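Local structure of putative methyltransferase (Porphyromonas gingivalis, 3LL7) at residues E197-C202 against M244-A249; Y286-D291 against T395-K400; Y295-A300 against H324-E329. The protein probably transfers a methyl group from S-adenosylmethionine to a substrate that remains unidentified. One frame throughout, in Å; residues are numbered along the deposited sequence. Where two conformers were deposited one is given.

Overall arrangement
The three contacts lie at or in two separate sheets. Contact 1 sits at the strand ends of the methyltransferase-like sheet, between the loop leading into strand 204-209 and the one leaving its antiparallel partner, strand 236-244. Contacts 2 and 3 come later along the chain, contact 2 in loops at the edge of the seven-stranded C-terminal sheet and contact 3 within it, their centres about 14 Å apart. The centre of contact 1 is about 48 Å from that of contact 2 and 38 Å from that of contact 3. Contact 3 is nested inside the loop that contact 2 closes, and the two touch where Asp-291 N meets Thr-327 OG1. None of the three joins the first sheet to the second.

Contact 1: E197-C202 against M244-A249; sequences ELLPFC and MSLNEA
Leu-199 and Leu-246 meet through nearly identical torsions: in each, CG lies beside the backbone N and trans to the carbonyl carbon (chi1 -78° and -81°), and both CA-CB bonds head across the gap. The two side chains cross obliquely. CG of Leu-246 comes to 3.5 Å from CB of Leu-199, while its CD1 branch extends past this point to lie 3.7 Å from Pro-200 N and 3.8 Å from Pro-200 CG. Leu-246 therefore rests in the angle between a leucine and a proline ring, although much of it remains exposed.

Leu-199 divides its own branches. Its CD2 is directed at the strand end, where it lies 3.7 Å from the carbonyl O of Met-244 and 4.1 Å from CB of that residue. Met-244, a selenomethionine in the crystal, offers chiefly its CB, since the rest of its chain turns away. The Leu-199 and Met-244 half is buried, and Leu-246 and Pro-200 lie toward the surface.

No direct hydrogen bond joins the segments. A single water takes that part: it accepts from Leu-246 N at 2.9 Å and can donate to Leu-199 O at 2.8 Å, so that two backbone groups beside the leucine pair are linked.

The strand order 204-209, 236-244, 225-233, with 236-244 antiparallel to its neighbours, is consistent with a class I methyltransferase sheet; here it continues into 258-263. Leu-199, in the 3-10 turn that follows helix 191-198, also packs on Ile-205 and His-224. The contact thus ties the crossover from strand 166-173 through helix 191-198 to strand 204-209 against the loop that leaves strand 236-244.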
loop_
_atom_site.group_PDB
_atom_site.type_symbol
_atom_site.label_atom_id
_atom_site.label_comp_id
_atom_site.label_asym_id
_atom_site.label_seq_id
_atom_site.Cartn_x
_atom_site.Cartn_y
_atom_site.Cartn_z
ATOM N N GLU A 197 -6.555 -5.102 -25.690
ATOM C CA GLU A 197 -6.699 -3.980 -26.591
ATOM C C GLU A 197 -5.518 -3.002 -26.549
ATOM O O GLU A 197 -5.155 -2.426 -27.584
ATOM C CB GLU A 197 -8.009 -3.243 -26.316
ATOM C CG GLU A 197 -8.380 -2.289 -27.437
ATOM C CD GLU A 197 -9.828 -1.854 -27.415
ATOM O OE1 GLU A 197 -10.514 -2.043 -26.384
ATOM O OE2 GLU A 197 -10.270 -1.297 -28.436
ATOM N N LEU A 198 -4.933 -2.804 -25.366
ATOM C CA LEU A 198 -3.939 -1.744 -25.183
ATOM C C LEU A 198 -2.463 -2.156 -25.108
ATOM O O LEU A 198 -1.589 -1.344 -25.404
ATOM C CB LEU A 198 -4.327 -0.826 -24.008
ATOM C CG LEU A 198 -5.547 0.055 -24.319
ATOM C CD1 LEU A 198 -6.045 0.826 -23.083
ATOM C CD2 LEU A 198 -5.250 1.018 -25.471
ATOM N N LEU A 199 -2.174 -3.404 -24.749
ATOM C CA LEU A 199 -0.773 -3.865 -24.751
ATOM C C LEU A 199 -0.016 -3.606 -26.066
ATOM O O LEU A 199 1.175 -3.265 -26.018
ATOM C CB LEU A 199 -0.648 -5.332 -24.328
ATOM C CG LEU A 199 -0.759 -5.574 -22.826
ATOM C CD1 LEU A 199 -0.758 -7.069 -22.517
ATOM C CD2 LEU A 199 0.379 -4.852 -22.105
ATOM N N PRO A 200 -0.702 -3.739 -27.237
ATOM C CA PRO A 200 -0.042 -3.402 -28.494
ATOM C C PRO A 200 0.314 -1.923 -28.694
ATOM O O PRO A 200 0.991 -1.596 -29.676
ATOM C CB PRO A 200 -1.076 -3.821 -29.550
ATOM C CG PRO A 200 -1.897 -4.858 -28.872
ATOM C CD PRO A 200 -2.016 -4.374 -27.486
ATOM N N PHE A 201 -0.143 -1.042 -27.802
ATOM C CA PHE A 201 0.041 0.404 -27.982
ATOM C C PHE A 201 0.762 1.085 -26.838
ATOM O O PHE A 201 0.706 2.311 -26.704
ATOM C CB PHE A 201 -1.308 1.085 -28.217
ATOM C CG PHE A 201 -1.948 0.692 -29.502
ATOM C CD1 PHE A 201 -1.565 1.305 -30.697
ATOM C CD2 PHE A 201 -2.927 -0.299 -29.535
ATOM C CE1 PHE A 201 -2.145 0.944 -31.903
ATOM C CE2 PHE A 201 -3.527 -0.666 -30.759
ATOM C CZ PHE A 201 -3.128 -0.042 -31.935
ATOM N N CYS A 202 1.421 0.285 -26.006
ATOM C CA CYS A 202 2.285 0.793 -24.955
ATOM C C CYS A 202 3.444 -0.177 -24.749
ATOM O O CYS A 202 3.425 -1.302 -25.283
ATOM C CB CYS A 202 1.494 1.000 -23.651
ATOM S SG CYS A 202 0.840 -0.520 -22.923
HETATM N N MSE A 244 2.548 -5.597 -16.927
HETATM C CA MSE A 244 2.334 -6.463 -18.096
HETATM C C MSE A 244 2.971 -5.851 -19.325
HETATM O O MSE A 244 3.016 -4.632 -19.464
HETATM C CB MSE A 244 0.847 -6.655 -18.401
HETATM C CG MSE A 244 0.181 -7.652 -17.503
HETATM SE SE MSE A 244 -1.706 -7.312 -17.366
HETATM C CE MSE A 244 -1.481 -5.677 -16.348
ATOM N N SER A 245 3.462 -6.696 -20.225
ATOM C CA SER A 245 4.122 -6.203 -21.406
ATOM C C SER A 245 4.155 -7.301 -22.461
ATOM O O SER A 245 4.552 -8.434 -22.158
ATOM C CB SER A 245 5.538 -5.734 -21.054
ATOM O OG SER A 245 6.203 -5.192 -22.187
ATOM N N LEU A 246 3.678 -6.972 -23.664
ATOM C CA LEU A 246 3.803 -7.842 -24.869
ATOM C C LEU A 246 5.224 -7.775 -25.420
ATOM O O LEU A 246 5.626 -8.561 -26.293
ATOM C CB LEU A 246 2.856 -7.365 -25.969
ATOM C CG LEU A 246 1.360 -7.697 -26.023
ATOM C CD1 LEU A 246 0.757 -7.086 -27.296
ATOM C CD2 LEU A 246 1.091 -9.184 -26.004
ATOM N N ASN A 247 5.963 -6.817 -24.883
ATOM C CA ASN A 247 7.296 -6.423 -25.293
ATOM C C ASN A 247 8.334 -7.464 -24.945
ATOM O O ASN A 247 9.400 -7.498 -25.529
ATOM C CB ASN A 247 7.647 -5.118 -24.562
ATOM C CG ASN A 247 8.408 -4.132 -25.427
ATOM O OD1 ASN A 247 9.443 -4.471 -26.013
ATOM N ND2 ASN A 247 7.910 -2.891 -25.496
ATOM N N GLU A 248 8.014 -8.302 -23.969
ATOM C CA GLU A 248 8.952 -9.258 -23.392
ATOM C C GLU A 248 8.290 -10.641 -23.472
ATOM O O GLU A 248 7.068 -10.738 -23.596
ATOM C CB GLU A 248 9.266 -8.836 -21.940
ATOM C CG GLU A 248 9.785 -7.366 -21.802
ATOM C CD GLU A 248 9.557 -6.728 -20.418
ATOM O OE1 GLU A 248 9.521 -7.454 -19.402
ATOM O OE2 GLU A 248 9.423 -5.484 -20.338
ATOM N N ALA A 249 9.081 -11.709 -23.433
ATOM C CA ALA A 249 8.527 -13.064 -23.491
ATOM C C ALA A 249 7.532 -13.343 -22.367
ATOM O O ALA A 249 7.702 -12.850 -21.240
ATOM C CB ALA A 249 9.651 -14.107 -23.468
HETATM O O HOH W 1 3.062 -4.166 -24.172
#

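Contact 2: Y286-D291 against T395-K400; sequences YTDSID and TMADGK
The carboxylates of Asp-288 and Asp-398 lie stacked, their planes 23° apart, at the tip of a beta-hairpin whose residues Met-396 to Gly-399 form a type I turn with a G1-type bulge at the glycine. One face of the Asp-398 group is covered by Asp-288, whose OD1 is 3.5 Å from CG of Asp-398. The opposite face receives Lys-400: its backbone N meets OD1 from above the plane, which makes an Asx turn, and its NZ reaches OD2 at 2.9 Å in a salt bridge, likewise from above.

Two acidic groups so close would be expected to repel, and the lysine on the far face probably offsets part of this cost. A water 2.6 Å from Asp-288 O and 3.0 Å from Asp-398 OD1 lies beside the pair and can donate to either. The Asp-398 side chain is set for its double role by a first torsion of 57°, which places CG between the backbone N and the carbonyl carbon, facing Lys-400 on one side and Asp-288 on the other.

One backbone hydrogen bond joins the two loops, from Ala-397 N to Thr-287 O at 3.0 Å. It pins the hairpin tip connecting strands 389-395 and 401-408 to the loop that leads into strand 293-297, and Leu-319 of strand 317-320 lies under both through Met-396, Thr-287 and Ile-290.

Bent at its second and third torsions, the selenomethionine Met-396 reaches across to the 286-291 loop, where Met-396 CE settles 3.4 Å from Ser-289 C.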
loop_
_atom_site.group_PDB
_atom_site.type_symbol
_atom_site.label_atom_id
_atom_site.label_comp_id
_atom_site.label_asym_id
_atom_site.label_seq_id
_atom_site.Cartn_x
_atom_site.Cartn_y
_atom_site.Cartn_z
ATOM N N TYR A 286 11.777 -27.973 10.188
ATOM C CA TYR A 286 10.967 -27.284 11.159
ATOM C C TYR A 286 11.509 -27.707 12.496
ATOM O O TYR A 286 11.909 -28.856 12.691
ATOM C CB TYR A 286 9.487 -27.625 10.981
ATOM C CG TYR A 286 8.944 -27.024 9.706
ATOM C CD1 TYR A 286 8.512 -25.702 9.670
ATOM C CD2 TYR A 286 8.903 -27.758 8.533
ATOM C CE1 TYR A 286 8.042 -25.129 8.509
ATOM C CE2 TYR A 286 8.442 -27.193 7.354
ATOM C CZ TYR A 286 7.998 -25.880 7.351
ATOM O OH TYR A 286 7.539 -25.299 6.198
ATOM N N THR A 287 11.560 -26.765 13.416
ATOM C CA THR A 287 12.236 -26.984 14.675
ATOM C C THR A 287 11.281 -27.165 15.860
ATOM O O THR A 287 10.279 -26.449 15.986
ATOM C CB THR A 287 13.288 -25.874 14.939
ATOM O OG1 THR A 287 14.002 -26.199 16.138
ATOM C CG2 THR A 287 12.642 -24.453 15.071
ATOM N N ASP A 288 11.598 -28.147 16.696
ATOM C CA ASP A 288 10.872 -28.387 17.920
ATOM C C ASP A 288 11.349 -27.449 19.005
ATOM O O ASP A 288 10.670 -27.274 20.033
ATOM C CB ASP A 288 11.089 -29.822 18.395
ATOM C CG ASP A 288 10.315 -30.825 17.588
ATOM O OD1 ASP A 288 9.374 -30.410 16.905
ATOM O OD2 ASP A 288 10.637 -32.036 17.636
ATOM N N SER A 289 12.527 -26.857 18.781
ATOM C CA SER A 289 13.198 -26.073 19.815
ATOM C C SER A 289 13.562 -24.676 19.317
ATOM O O SER A 289 13.750 -24.442 18.109
ATOM C CB SER A 289 14.448 -26.807 20.331
ATOM O OG SER A 289 15.350 -27.011 19.258
ATOM N N ILE A 290 13.642 -23.747 20.263
ATOM C CA ILE A 290 13.900 -22.352 19.941
ATOM C C ILE A 290 15.382 -22.082 20.037
ATOM O O ILE A 290 16.075 -22.684 20.859
ATOM C CB ILE A 290 13.049 -21.394 20.873
ATOM C CG1 ILE A 290 12.815 -20.005 20.234
ATOM C CG2 ILE A 290 13.672 -21.253 22.245
ATOM C CD1 ILE A 290 11.940 -20.031 18.938
ATOM N N ASP A 291 15.873 -21.175 19.202
ATOM C CA ASP A 291 17.263 -20.764 19.252
ATOM C C ASP A 291 17.362 -19.328 19.808
ATOM O O ASP A 291 16.359 -18.717 20.214
ATOM C CB ASP A 291 17.934 -20.871 17.856
ATOM C CG ASP A 291 18.289 -22.296 17.453
ATOM O OD1 ASP A 291 18.764 -23.063 18.300
ATOM O OD2 ASP A 291 18.164 -22.637 16.239
ATOM N N THR A 395 3.525 -21.786 17.950
ATOM C CA THR A 395 3.479 -23.246 17.950
ATOM C C THR A 395 4.754 -23.768 17.326
ATOM O O THR A 395 5.156 -23.319 16.220
ATOM C CB THR A 395 2.283 -23.743 17.136
ATOM O OG1 THR A 395 1.086 -23.139 17.640
ATOM C CG2 THR A 395 2.156 -25.290 17.226
HETATM N N MSE A 396 5.393 -24.723 18.025
HETATM C CA MSE A 396 6.630 -25.341 17.555
HETATM C C MSE A 396 6.280 -26.491 16.584
HETATM O O MSE A 396 5.110 -26.834 16.430
HETATM C CB MSE A 396 7.462 -25.881 18.751
HETATM C CG MSE A 396 7.712 -24.839 19.847
HETATM SE SE MSE A 396 8.569 -23.237 19.166
HETATM C CE MSE A 396 10.296 -23.952 18.710
ATOM N N ALA A 397 7.301 -27.095 15.967
ATOM C CA ALA A 397 7.089 -28.010 14.850
ATOM C C ALA A 397 6.282 -29.240 15.244
ATOM O O ALA A 397 5.584 -29.811 14.405
ATOM C CB ALA A 397 8.431 -28.433 14.264
ATOM N N ASP A 398 6.405 -29.659 16.512
ATOM C CA ASP A 398 5.659 -30.835 17.013
ATOM C C ASP A 398 4.254 -30.520 17.529
ATOM O O ASP A 398 3.614 -31.379 18.137
ATOM C CB ASP A 398 6.469 -31.554 18.114
ATOM C CG ASP A 398 6.832 -30.636 19.296
ATOM O OD1 ASP A 398 6.452 -29.442 19.343
ATOM O OD2 ASP A 398 7.525 -31.127 20.216
ATOM N N GLY A 399 3.804 -29.289 17.308
ATOM C CA GLY A 399 2.465 -28.841 17.682
ATOM C C GLY A 399 2.371 -28.245 19.080
ATOM O O GLY A 399 1.276 -27.836 19.500
ATOM N N LYS A 400 3.476 -28.218 19.834
ATOM C CA LYS A 400 3.411 -27.680 21.200
ATOM C C LYS A 400 3.267 -26.163 21.169
ATOM O O LYS A 400 4.019 -25.465 20.496
ATOM C CB LYS A 400 4.630 -28.061 22.035
ATOM C CG LYS A 400 4.727 -29.575 22.339
ATOM C CD LYS A 400 5.978 -29.845 23.188
ATOM C CE LYS A 400 6.036 -31.274 23.676
ATOM N NZ LYS A 400 6.186 -32.197 22.523
HETATM O O HOH W 2 8.565 -28.266 21.171
#

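Contact 3: Y295-A300 against H324-E329; sequences YEPHTA and HLYTSE
Tyr-295 and Tyr-326 stand opposite each other on neighbouring antiparallel strands and on the same face of the sheet, yet their rings do not stack. With similar first torsions (chi1 -57° and -52°) the rings diverge, Tyr-295 toward Ser-328 and Tyr-326 toward Pro-297, so that only the CB atoms of the two side chains meet, at 3.9 Å.

The Tyr-295 ring turns its edge to the strand beyond Tyr-326, with Thr-327 CA and Ser-328 near the ring plane. Its hydroxyl comes 3.1 Å from Ser-328 OG, but the firmer partners lie nearby: Tyr-295 OH is hydrogen-bonded to Glu-332 N, and Ser-328 OG to Ala-330 O. The Tyr-326 ring goes the other way and crosses the Pro-297 ring at about a right angle, presenting its CE2 edge 3.8 Å from CD of the proline, while its OH is held by Phe-307 O.

Between the rings the backbones form a hydrogen-bonded pair, Tyr-295 N to Tyr-326 O at 2.8 Å and Tyr-326 N to Tyr-295 O at 3.0 Å. Two residues on, the ladder cannot repeat: Pro-297 has no N-H, and its CD lies 3.2 Å from His-324 O, a buried carbonyl without a polar partner. Leu-325, on the other side of the sheet, brings CD2 to 3.7 Å from CB of Glu-296, whose extended chain carries its carboxylate on to Arg-338 and Arg-368.

Past the proline, His-298 is the N-cap residue of helix 299-304, with a weak bond from Ala-300 N to its ND1. This unit, a strand leading through two short helices to a beta-hairpin whose second strand, 323-328, returns antiparallel beside the first, belongs to the PG_1098 ferredoxin-like domain.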
loop_
_atom_site.group_PDB
_atom_site.type_symbol
_atom_site.label_atom_id
_atom_site.label_comp_id
_atom_site.label_asym_id
_atom_site.label_seq_id
_atom_site.Cartn_x
_atom_site.Cartn_y
_atom_site.Cartn_z
ATOM N N TYR A 295 12.869 -14.321 14.623
ATOM C CA TYR A 295 12.614 -13.418 13.492
ATOM C C TYR A 295 11.161 -13.434 13.064
ATOM O O TYR A 295 10.591 -14.502 12.820
ATOM C CB TYR A 295 13.424 -13.866 12.293
ATOM C CG TYR A 295 14.920 -13.928 12.573
ATOM C CD1 TYR A 295 15.725 -12.829 12.365
ATOM C CD2 TYR A 295 15.514 -15.120 13.070
ATOM C CE1 TYR A 295 17.123 -12.902 12.617
ATOM C CE2 TYR A 295 16.861 -15.203 13.328
ATOM C CZ TYR A 295 17.676 -14.102 13.083
ATOM O OH TYR A 295 19.029 -14.189 13.341
ATOM N N GLU A 296 10.578 -12.239 12.973
ATOM C CA GLU A 296 9.153 -12.116 12.549
ATOM C C GLU A 296 9.064 -11.342 11.230
ATOM O O GLU A 296 9.393 -10.153 11.200
ATOM C CB GLU A 296 8.304 -11.367 13.607
ATOM C CG GLU A 296 6.791 -11.409 13.289
ATOM C CD GLU A 296 5.934 -10.635 14.309
ATOM O OE1 GLU A 296 6.462 -9.771 15.029
ATOM O OE2 GLU A 296 4.715 -10.902 14.389
ATOM N N PRO A 297 8.589 -11.994 10.159
ATOM C CA PRO A 297 8.596 -11.350 8.822
ATOM C C PRO A 297 7.539 -10.243 8.736
ATOM O O PRO A 297 6.462 -10.330 9.388
ATOM C CB PRO A 297 8.237 -12.502 7.863
ATOM C CG PRO A 297 7.415 -13.406 8.693
ATOM C CD PRO A 297 8.118 -13.381 10.083
ATOM N N HIS A 298 7.843 -9.227 7.926
ATOM C CA HIS A 298 6.909 -8.105 7.727
ATOM C C HIS A 298 5.681 -8.505 6.906
ATOM O O HIS A 298 5.619 -9.601 6.331
ATOM C CB HIS A 298 7.612 -6.862 7.191
ATOM C CG HIS A 298 8.280 -7.039 5.860
ATOM N ND1 HIS A 298 7.596 -7.373 4.708
ATOM C CD2 HIS A 298 9.567 -6.846 5.489
ATOM C CE1 HIS A 298 8.443 -7.405 3.690
ATOM N NE2 HIS A 298 9.643 -7.086 4.139
ATOM N N THR A 299 4.695 -7.623 6.853
ATOM C CA THR A 299 3.402 -7.966 6.260
ATOM C C THR A 299 3.450 -8.246 4.764
ATOM O O THR A 299 2.634 -9.028 4.254
ATOM C CB THR A 299 2.333 -6.877 6.543
ATOM O OG1 THR A 299 2.747 -5.606 6.036
ATOM C CG2 THR A 299 2.089 -6.782 8.081
ATOM N N ALA A 300 4.385 -7.615 4.068
ATOM C CA ALA A 300 4.489 -7.823 2.615
ATOM C C ALA A 300 5.023 -9.229 2.337
ATOM O O ALA A 300 4.553 -9.901 1.394
ATOM C CB ALA A 300 5.380 -6.752 1.959
ATOM N N HIS A 324 4.498 -18.408 11.279
ATOM C CA HIS A 324 5.363 -17.654 10.404
ATOM C C HIS A 324 6.354 -16.854 11.239
ATOM O O HIS A 324 6.269 -15.626 11.349
ATOM C CB HIS A 324 4.537 -16.829 9.427
ATOM C CG HIS A 324 3.564 -17.660 8.633
ATOM N ND1 HIS A 324 3.873 -18.932 8.194
ATOM C CD2 HIS A 324 2.303 -17.409 8.195
ATOM C CE1 HIS A 324 2.852 -19.419 7.514
ATOM N NE2 HIS A 324 1.889 -18.510 7.496
ATOM N N LEU A 325 7.244 -17.614 11.879
ATOM C CA LEU A 325 8.361 -17.124 12.657
ATOM C C LEU A 325 9.539 -18.038 12.411
ATOM O O LEU A 325 9.378 -19.234 12.129
ATOM C CB LEU A 325 8.065 -17.226 14.183
ATOM C CG LEU A 325 6.990 -16.305 14.726
ATOM C CD1 LEU A 325 6.793 -16.744 16.228
ATOM C CD2 LEU A 325 7.473 -14.834 14.647
ATOM N N TYR A 326 10.711 -17.475 12.597
ATOM C CA TYR A 326 11.977 -18.151 12.335
ATOM C C TYR A 326 12.880 -18.031 13.533
ATOM O O TYR A 326 12.707 -17.123 14.361
ATOM C CB TYR A 326 12.668 -17.542 11.107
ATOM C CG TYR A 326 11.751 -17.480 9.930
ATOM C CD1 TYR A 326 11.625 -18.564 9.043
ATOM C CD2 TYR A 326 10.965 -16.353 9.728
ATOM C CE1 TYR A 326 10.747 -18.495 7.944
ATOM C CE2 TYR A 326 10.084 -16.271 8.649
ATOM C CZ TYR A 326 9.975 -17.336 7.775
ATOM O OH TYR A 326 9.111 -17.245 6.713
ATOM N N THR A 327 13.895 -18.901 13.578
ATOM C CA THR A 327 14.869 -18.850 14.654
ATOM C C THR A 327 16.253 -19.312 14.154
ATOM O O THR A 327 16.351 -20.074 13.188
ATOM C CB THR A 327 14.399 -19.689 15.882
ATOM O OG1 THR A 327 15.230 -19.380 17.003
ATOM C CG2 THR A 327 14.471 -21.190 15.601
ATOM N N SER A 328 17.302 -18.855 14.817
ATOM C CA SER A 328 18.664 -19.296 14.480
ATOM C C SER A 328 19.586 -18.979 15.629
ATOM O O SER A 328 19.299 -18.101 16.442
ATOM C CB SER A 328 19.154 -18.589 13.206
ATOM O OG SER A 328 19.444 -17.224 13.493
ATOM N N GLU A 329 20.702 -19.700 15.703
ATOM C CA GLU A 329 21.663 -19.485 16.745
ATOM C C GLU A 329 22.547 -18.277 16.414
ATOM O O GLU A 329 22.963 -17.537 17.302
ATOM C CB GLU A 329 22.476 -20.777 16.965
ATOM C CG GLU A 329 23.195 -20.908 18.320
ATOM C CD GLU A 329 22.354 -20.627 19.589
ATOM O OE1 GLU A 329 21.081 -20.673 19.595
ATOM O OE2 GLU A 329 23.015 -20.380 20.628
#